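PDB 5Y0T: thermotoga maritima TmcAL from Thermotoga maritima, which belongs to the HIGH nucleotidyltransferase family of the HUP clan and binds adenosine-5'-rp-alpha-thio-triphosphate in a pocket of its fold. Local coordinates for residues R282-V285 with C286-T290. Residues are numbered along the deposited sequence; the frame is centred on the assembly and turned at random.
Sequences RFHV and CARQT
Arg288 reaches back one turn of helix 279-289 and lays its guanidinium on the imidazole of His284. Its CB and CG pass the peptide oxygen of His284, CG anti to the carbonyl carbon of its own residue (chi1 -73°). The chain then runs extended to NE, with Arg288 CD 3.4 Å from His284 O and also over the ring face in a CH-pi contact. Beyond it the flat head stacks on the imidazole, planes 19° apart and centres 3.6 Å apart. His284 NE2 sits over the middle of the guanidinium, 3.2 Å from Arg288 CZ, which lies toward the rim of the ring. Arg288 NH1 donates to His284 O at 3.0 Å, on a lone pair in the carbonyl plane, through a bent bond (143°); NH2 hydrogen-bonds Lys264 O. Arginine is thus long enough to cover the ring and still serve two carbonyls. At this C-terminal end of the helix, Arg288 N goes only weakly to Val285 O, which Gln289 N also bonds. Thr290, first to leave the helical path, has a short hydroxyl that returns OG1 to Cys286 O at 2.7 Å. Small Ala287 suits the packing against helix 254-261, and the Cys286-Cys299 disulfide joins helix 279-289 to helix 293-300. Histidine offers a flat pi face; the nearby positive charge would probably disfavour protonation of its ring, and a neutral imidazole would make this a cation-pi stack.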
# COMPACT_ATOMS: atom_id res chain seq x y z
N ARG A 282 11.91 -0.69 -14.19
CA ARG A 282 12.23 0.66 -13.76
C ARG A 282 11.47 1.04 -12.48
O ARG A 282 12.05 1.63 -11.57
CB ARG A 282 11.94 1.67 -14.89
CG ARG A 282 12.83 1.44 -16.13
CD ARG A 282 12.57 2.48 -17.22
NE ARG A 282 13.14 3.77 -16.87
CZ ARG A 282 14.37 4.15 -17.19
NH1 ARG A 282 15.16 3.34 -17.88
NH2 ARG A 282 14.81 5.35 -16.82
N PHE A 283 10.19 0.69 -12.41
CA PHE A 283 9.43 0.93 -11.18
C PHE A 283 10.06 0.16 -10.02
O PHE A 283 10.25 0.70 -8.94
CB PHE A 283 7.95 0.53 -11.33
CG PHE A 283 7.02 1.69 -11.59
CD1 PHE A 283 7.18 2.48 -12.72
CD2 PHE A 283 5.98 1.99 -10.71
CE1 PHE A 283 6.32 3.54 -12.98
CE2 PHE A 283 5.11 3.05 -10.96
CZ PHE A 283 5.28 3.83 -12.09
N HIS A 284 10.40 -1.10 -10.27
CA HIS A 284 10.92 -1.97 -9.22
C HIS A 284 12.25 -1.48 -8.67
O HIS A 284 12.44 -1.39 -7.45
CB HIS A 284 11.07 -3.40 -9.75
CG HIS A 284 11.42 -4.40 -8.69
ND1 HIS A 284 12.72 -4.79 -8.44
CD2 HIS A 284 10.64 -5.09 -7.82
CE1 HIS A 284 12.73 -5.68 -7.46
NE2 HIS A 284 11.48 -5.88 -7.07
N VAL A 285 13.17 -1.16 -9.58
CA VAL A 285 14.51 -0.71 -9.20
C VAL A 285 14.48 0.69 -8.59
O VAL A 285 15.06 0.91 -7.53
CB VAL A 285 15.47 -0.73 -10.41
CG1 VAL A 285 16.86 -0.22 -10.01
CG2 VAL A 285 15.58 -2.14 -10.98
N CYS A 286 13.78 1.62 -9.23
CA CYS A 286 13.78 3.00 -8.74
C CYS A 286 13.11 3.13 -7.38
O CYS A 286 13.49 3.98 -6.58
CB CYS A 286 13.09 3.93 -9.75
SG CYS A 286 14.08 4.16 -11.26
N ALA A 287 12.11 2.29 -7.12
CA ALA A 287 11.42 2.32 -5.83
C ALA A 287 12.39 1.98 -4.70
O ALA A 287 12.31 2.53 -3.60
CB ALA A 287 10.24 1.36 -5.83
N ARG A 288 13.28 1.04 -4.96
CA ARG A 288 14.24 0.60 -3.96
C ARG A 288 15.48 1.49 -3.86
O ARG A 288 16.13 1.54 -2.81
CB ARG A 288 14.63 -0.86 -4.24
CG ARG A 288 13.50 -1.82 -3.88
CD ARG A 288 13.49 -3.08 -4.73
NE ARG A 288 12.39 -3.95 -4.33
CZ ARG A 288 11.11 -3.76 -4.66
NH1 ARG A 288 10.76 -2.72 -5.41
NH2 ARG A 288 10.18 -4.61 -4.24
N GLN A 289 15.83 2.17 -4.95
CA GLN A 289 17.04 2.99 -4.95
C GLN A 289 16.83 4.48 -4.63
O GLN A 289 17.80 5.19 -4.36
CB GLN A 289 17.73 2.84 -6.30
CG GLN A 289 18.28 1.45 -6.52
CD GLN A 289 19.18 0.98 -5.37
OE1 GLN A 289 20.02 1.72 -4.87
NE2 GLN A 289 18.99 -0.27 -4.95
N THR A 290 15.58 4.94 -4.61
CA THR A 290 15.32 6.34 -4.30
C THR A 290 14.59 6.48 -2.96
O THR A 290 13.96 5.54 -2.49
CB THR A 290 14.48 7.05 -5.41
OG1 THR A 290 13.19 6.43 -5.52
CG2 THR A 290 15.21 7.00 -6.75